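Local coordinates for protein prolyl-tRNA synthetase (Giardia lamblia ATCC 50803, PDB 3IAL) that probably joins L-proline to its tRNA at the expense of ATP, and holds the prolyl-adenylate intermediate in this crystal structure, at residues B[81-84]-B[85-89]; B[176-179]-B[180-184]. One frame throughout, in Å; residues are numbered along the deposited sequence.

Contact 1. Residues B[81-84]-B[85-89]; sequences TVIP and ESFLK
Pro84 and Phe87 meet in a local strand-to-helix turn, where the short strand 82-84 gives way without a linker to the helix beginning at Glu85. The case illustrates how a proline can hold the N-cap position with no polar side chain to offer. Its carbonyl oxygen takes two weak hydrogen bonds from the first turn, while its side chain contributes apolar contact alone: Phe87 N to Pro84 O is 3.0 Å but bent to 125° at the hydrogen, whereas Leu88 N to Pro84 O is longer, 3.3 Å, and straighter.

The pyrrolidine ring makes the side-chain half of the contact. Pro84 CG sits over one face of the Phe87 ring, 3.9 Å from its centroid and displaced toward the rim, in a CH-pi contact; Pro84 CD follows alongside, 3.9 Å from Phe87 CD2. With CG anti to its own carbonyl carbon (chi1 -85°), Phe87 swings its ring back across the proline. The root of the same side chain rests on Ile83, whose CG2 methyl lies 3.8 Å from Phe87 CB. That methyl stands anti to the backbone N of Ile83, and at 4.3 Å it also reaches Leu88 CB, so one branch serves two successive helix residues.

Glu85 forms a salt bridge with Arg116 and Ser86 a hydrogen bond with Glu115, both on strand 111-119. The turn leaves an outer strand of the three-stranded antiparallel sheet, with helix 124-134 packing against Ile83, Phe87 and Leu88, and Pro43 of the second subunit touching Phe87.

Contact 2. Residues B[176-179]-B[180-184]; sequences CHAT and AEDAV
Asp182 OD2 is gripped by a water molecule and, more weakly, by the backbone of the residue that precedes the helix. The water donates to Asp182 OD2 at 3.0 Å and accepts from Ala178 N at 2.8 Å, bridging the carboxylate to the chain just beyond the strand. Thr179 N reaches Asp182 OD2 directly, but at 3.4 Å and 138° the bond is weak. The return bond is straighter: Asp182 N donates to Thr179 OG1 over 3.2 Å at 164°. A chi1 of 66° places that hydroxyl between the backbone N and carbonyl carbon of Thr179, facing the first helical turn. Ala183 N then bonds to Thr179 O at 3.2 Å.

The His177 ring presents one face to the helix backbone. Ala183 CA stands 3.9 Å from the ring centroid in a CH-pi contact, nearest CD2, while Asp182 O lies over the same face toward ND1. His177 NE2 is hydrogen-bonded to Thr269 OG1 on strand 263-274, which helps fix the ring's rotation.

The reciprocal Thr179-Asp182 pair is a capping box, here starting helix 180-201 two residues after strand 167-177 in the class II synthetase core.

How the contacts relate
Contacts 1 and 2 both lie where a strand runs almost at once into a helix, and in both the N-cap carbonyl accepts from the first turn. They differ in the side chains: in 81-89 Pro84 packs on an aromatic ring, whereas 176-184 adds a Thr179-Asp182 capping box. They lie in series along the chain and do not touch, their centres 26 Å apart and their nearest atoms about 15 Å. Neither reaches the bound prolyl-adenylate, which is about 10 Å from the Ile83 side chain and about 12 Å from that of His177. Contact 1 meets the second subunit, whereas no other protein chain of the assembly touches contact 2.

Contact 1. Residues B[81-84]-B[85-89]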
ATOM      1  N   THR B  81      -9.840  -8.848  -6.576  1.00 23.86           N
ATOM      2  CA  THR B  81     -10.307  -9.518  -5.371  1.00 22.70           C
ATOM      3  C   THR B  81     -11.164 -10.726  -5.714  1.00 22.51           C
ATOM      4  O   THR B  81     -11.238 -11.691  -4.949  1.00 25.08           O
ATOM      5  CB  THR B  81     -11.150  -8.544  -4.523  1.00 21.36           C
ATOM      6  OG1 THR B  81     -10.367  -7.384  -4.233  1.00 19.98           O
ATOM      7  CG2 THR B  81     -11.631  -9.189  -3.222  1.00 21.36           C
ATOM      8  N   VAL B  82     -11.824 -10.662  -6.858  1.00 20.97           N
ATOM      9  CA  VAL B  82     -12.804 -11.677  -7.234  1.00 22.02           C
ATOM     10  C   VAL B  82     -12.150 -12.762  -8.085  1.00 22.80           C
ATOM     11  O   VAL B  82     -11.362 -12.463  -8.985  1.00 22.79           O
ATOM     12  CB  VAL B  82     -14.008 -11.050  -7.973  1.00 21.76           C
ATOM     13  CG1 VAL B  82     -14.968 -10.395  -6.962  1.00 19.37           C
ATOM     14  CG2 VAL B  82     -13.547 -10.029  -9.038  1.00 19.27           C
ATOM     15  N   ILE B  83     -12.462 -14.018  -7.770  1.00 23.11           N
ATOM     16  CA  ILE B  83     -11.953 -15.162  -8.510  1.00 24.24           C
ATOM     17  C   ILE B  83     -13.143 -15.913  -9.089  1.00 24.23           C
ATOM     18  O   ILE B  83     -14.046 -16.282  -8.346  1.00 24.52           O
ATOM     19  CB  ILE B  83     -11.142 -16.130  -7.614  1.00 24.78           C
ATOM     20  CG1 ILE B  83      -9.995 -15.404  -6.909  1.00 26.06           C
ATOM     21  CG2 ILE B  83     -10.555 -17.270  -8.445  1.00 22.87           C
ATOM     22  CD1 ILE B  83      -9.151 -16.303  -6.030  1.00 23.84           C
ATOM     23  N   PRO B  84     -13.153 -16.146 -10.415  1.00 23.38           N
ATOM     24  CA  PRO B  84     -14.281 -16.871 -10.993  1.00 25.55           C
ATOM     25  C   PRO B  84     -14.329 -18.321 -10.505  1.00 25.52           C
ATOM     26  O   PRO B  84     -13.284 -18.933 -10.291  1.00 25.39           O
ATOM     27  CB  PRO B  84     -14.022 -16.794 -12.502  1.00 26.19           C
ATOM     28  CG  PRO B  84     -12.562 -16.556 -12.630  1.00 25.36           C
ATOM     29  CD  PRO B  84     -12.126 -15.819 -11.416  1.00 22.64           C
ATOM     30  N   GLU B  85     -15.535 -18.848 -10.314  1.00 26.56           N
ATOM     31  CA  GLU B  85     -15.724 -20.198  -9.760  1.00 28.85           C
ATOM     32  C   GLU B  85     -14.935 -21.286 -10.496  1.00 28.61           C
ATOM     33  O   GLU B  85     -14.394 -22.183  -9.862  1.00 28.40           O
ATOM     34  CB  GLU B  85     -17.208 -20.579  -9.733  1.00 29.25           C
ATOM     35  CG  GLU B  85     -17.466 -21.909  -9.026  1.00 34.17           C
ATOM     36  CD  GLU B  85     -18.928 -22.143  -8.701  1.00 38.15           C
ATOM     37  OE1 GLU B  85     -19.791 -21.874  -9.564  1.00 39.93           O
ATOM     38  OE2 GLU B  85     -19.214 -22.606  -7.578  1.00 41.89           O
ATOM     39  N   SER B  86     -14.865 -21.197 -11.820  1.00 30.06           N
ATOM     40  CA  SER B  86     -14.150 -22.195 -12.618  1.00 33.57           C
ATOM     41  C   SER B  86     -12.637 -22.227 -12.345  1.00 35.09           C
ATOM     42  O   SER B  86     -12.023 -23.291 -12.413  1.00 35.45           O
ATOM     43  CB  SER B  86     -14.416 -21.974 -14.105  1.00 34.34           C
ATOM     44  OG  SER B  86     -14.141 -20.637 -14.462  1.00 38.06           O
ATOM     45  N   PHE B  87     -12.043 -21.073 -12.043  1.00 35.91           N
ATOM     46  CA  PHE B  87     -10.642 -21.016 -11.607  1.00 36.16           C
ATOM     47  C   PHE B  87     -10.452 -21.767 -10.287  1.00 37.44           C
ATOM     48  O   PHE B  87      -9.592 -22.644 -10.160  1.00 34.51           O
ATOM     49  CB  PHE B  87     -10.200 -19.560 -11.400  1.00 35.25           C
ATOM     50  CG  PHE B  87      -9.716 -18.868 -12.648  1.00 36.29           C
ATOM     51  CD1 PHE B  87     -10.053 -19.323 -13.920  1.00 33.73           C
ATOM     52  CD2 PHE B  87      -8.935 -17.726 -12.536  1.00 37.99           C
ATOM     53  CE1 PHE B  87      -9.606 -18.667 -15.044  1.00 37.67           C
ATOM     54  CE2 PHE B  87      -8.481 -17.058 -13.671  1.00 38.51           C
ATOM     55  CZ  PHE B  87      -8.813 -17.527 -14.918  1.00 37.51           C
ATOM     56  N   LEU B  88     -11.280 -21.405  -9.316  1.00 40.37           N
ATOM     57  CA  LEU B  88     -11.119 -21.831  -7.929  1.00 43.08           C
ATOM     58  C   LEU B  88     -11.305 -23.337  -7.744  1.00 43.88           C
ATOM     59  O   LEU B  88     -10.712 -23.924  -6.837  1.00 44.43           O
ATOM     60  CB  LEU B  88     -12.109 -21.064  -7.042  1.00 42.31           C
ATOM     61  CG  LEU B  88     -11.910 -21.102  -5.533  1.00 43.98           C
ATOM     62  CD1 LEU B  88     -10.684 -20.299  -5.125  1.00 39.35           C
ATOM     63  CD2 LEU B  88     -13.167 -20.580  -4.838  1.00 44.18           C
ATOM     64  N   LYS B  89     -12.113 -23.952  -8.608  1.00 45.44           N
ATOM     65  CA  LYS B  89     -12.412 -25.387  -8.523  1.00 47.28           C
ATOM     66  C   LYS B  89     -11.433 -26.302  -9.293  1.00 48.16           C
ATOM     67  O   LYS B  89     -11.560 -27.526  -9.228  1.00 48.98           O
ATOM     68  CB  LYS B  89     -13.841 -25.648  -9.015  1.00 47.46           C
ATOM     69  CG  LYS B  89     -13.992 -25.629 -10.538  1.00 49.46           C
ATOM     70  CD  LYS B  89     -15.444 -25.767 -10.973  1.00 51.03           C
ATOM     71  CE  LYS B  89     -15.540 -25.957 -12.481  1.00 51.76           C
ATOM     72  NZ  LYS B  89     -16.938 -25.887 -12.974  1.00 52.17           N
TER

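Contact 2. Residues B[176-179]-B[180-184]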
ATOM      1  N   CYS B 176       7.517 -18.723  -9.747  1.00 25.36           N
ATOM      2  CA  CYS B 176       7.527 -19.809 -10.696  1.00 24.33           C
ATOM      3  C   CYS B 176       8.980 -20.073 -11.089  1.00 25.22           C
ATOM      4  O   CYS B 176       9.708 -19.145 -11.462  1.00 28.36           O
ATOM      5  CB  CYS B 176       6.696 -19.402 -11.904  1.00 24.55           C
ATOM      6  SG  CYS B 176       6.364 -20.692 -13.082  1.00 26.84           S
ATOM      7  N   HIS B 177       9.392 -21.337 -11.007  1.00 23.33           N
ATOM      8  CA  HIS B 177      10.797 -21.718 -11.088  1.00 24.06           C
ATOM      9  C   HIS B 177      11.052 -22.779 -12.154  1.00 23.77           C
ATOM     10  O   HIS B 177      10.241 -23.678 -12.355  1.00 25.34           O
ATOM     11  CB  HIS B 177      11.249 -22.271  -9.737  1.00 24.56           C
ATOM     12  CG  HIS B 177      10.907 -21.391  -8.574  1.00 25.41           C
ATOM     13  ND1 HIS B 177      11.626 -20.255  -8.264  1.00 22.79           N
ATOM     14  CD2 HIS B 177       9.940 -21.495  -7.632  1.00 25.20           C
ATOM     15  CE1 HIS B 177      11.110 -19.698  -7.184  1.00 25.65           C
ATOM     16  NE2 HIS B 177      10.092 -20.433  -6.775  1.00 21.98           N
ATOM     17  N   ALA B 178      12.199 -22.686 -12.813  1.00 25.05           N
ATOM     18  CA  ALA B 178      12.551 -23.628 -13.864  1.00 25.23           C
ATOM     19  C   ALA B 178      12.764 -25.040 -13.314  1.00 24.48           C
ATOM     20  O   ALA B 178      12.357 -26.020 -13.942  1.00 24.99           O
ATOM     21  CB  ALA B 178      13.788 -23.152 -14.606  1.00 25.01           C
ATOM     22  N   THR B 179      13.404 -25.138 -12.148  1.00 25.90           N
ATOM     23  CA  THR B 179      13.797 -26.429 -11.586  1.00 26.96           C
ATOM     24  C   THR B 179      13.462 -26.565 -10.103  1.00 28.21           C
ATOM     25  O   THR B 179      13.231 -25.579  -9.396  1.00 27.94           O
ATOM     26  CB  THR B 179      15.316 -26.645 -11.673  1.00 26.25           C
ATOM     27  OG1 THR B 179      15.960 -25.689 -10.820  1.00 23.76           O
ATOM     28  CG2 THR B 179      15.844 -26.525 -13.124  1.00 25.68           C
ATOM     29  N   ALA B 180      13.506 -27.812  -9.640  1.00 28.88           N
ATOM     30  CA  ALA B 180      13.305 -28.158  -8.237  1.00 27.84           C
ATOM     31  C   ALA B 180      14.287 -27.403  -7.348  1.00 27.63           C
ATOM     32  O   ALA B 180      13.901 -26.868  -6.313  1.00 26.25           O
ATOM     33  CB  ALA B 180      13.460 -29.675  -8.050  1.00 24.62           C
ATOM     34  N   GLU B 181      15.547 -27.341  -7.780  1.00 28.37           N
ATOM     35  CA  GLU B 181      16.602 -26.675  -7.016  1.00 29.12           C
ATOM     36  C   GLU B 181      16.315 -25.183  -6.820  1.00 27.68           C
ATOM     37  O   GLU B 181      16.563 -24.647  -5.745  1.00 28.88           O
ATOM     38  CB  GLU B 181      17.969 -26.873  -7.687  0.60 29.72           C
ATOM     39  CG  GLU B 181      18.428 -28.326  -7.787  0.60 32.19           C
ATOM     40  CD  GLU B 181      18.092 -28.986  -9.123  0.60 32.93           C
ATOM     41  OE1 GLU B 181      16.910 -28.965  -9.536  0.60 29.22           O
ATOM     42  OE2 GLU B 181      19.019 -29.538  -9.756  0.60 35.34           O
ATOM     43  N   ASP B 182      15.830 -24.507  -7.859  1.00 27.41           N
ATOM     44  CA  ASP B 182      15.461 -23.086  -7.735  1.00 27.20           C
ATOM     45  C   ASP B 182      14.323 -22.899  -6.735  1.00 26.25           C
ATOM     46  O   ASP B 182      14.298 -21.920  -6.006  1.00 26.50           O
ATOM     47  CB  ASP B 182      14.988 -22.508  -9.070  1.00 28.97           C
ATOM     48  CG  ASP B 182      16.049 -22.546 -10.161  1.00 32.27           C
ATOM     49  OD1 ASP B 182      17.262 -22.452  -9.868  1.00 33.24           O
ATOM     50  OD2 ASP B 182      15.644 -22.654 -11.338  1.00 35.21           O
ATOM     51  N   ALA B 183      13.365 -23.828  -6.745  1.00 25.61           N
ATOM     52  CA  ALA B 183      12.226 -23.789  -5.833  1.00 26.07           C
ATOM     53  C   ALA B 183      12.707 -23.871  -4.385  1.00 26.55           C
ATOM     54  O   ALA B 183      12.334 -23.044  -3.565  1.00 25.57           O
ATOM     55  CB  ALA B 183      11.247 -24.921  -6.136  1.00 23.93           C
ATOM     56  N   VAL B 184      13.558 -24.855  -4.098  1.00 27.58           N
ATOM     57  CA  VAL B 184      14.157 -25.001  -2.769  1.00 27.63           C
ATOM     58  C   VAL B 184      14.954 -23.762  -2.358  1.00 27.49           C
ATOM     59  O   VAL B 184      14.843 -23.301  -1.234  1.00 28.05           O
ATOM     60  CB  VAL B 184      15.059 -26.256  -2.695  1.00 27.43           C
ATOM     61  CG1 VAL B 184      15.936 -26.210  -1.458  1.00 22.86           C
ATOM     62  CG2 VAL B 184      14.198 -27.521  -2.722  1.00 24.39           C
TER
HETATM   63  O   HOH W   1      13.840 -20.487 -12.340  1.00 22.14           O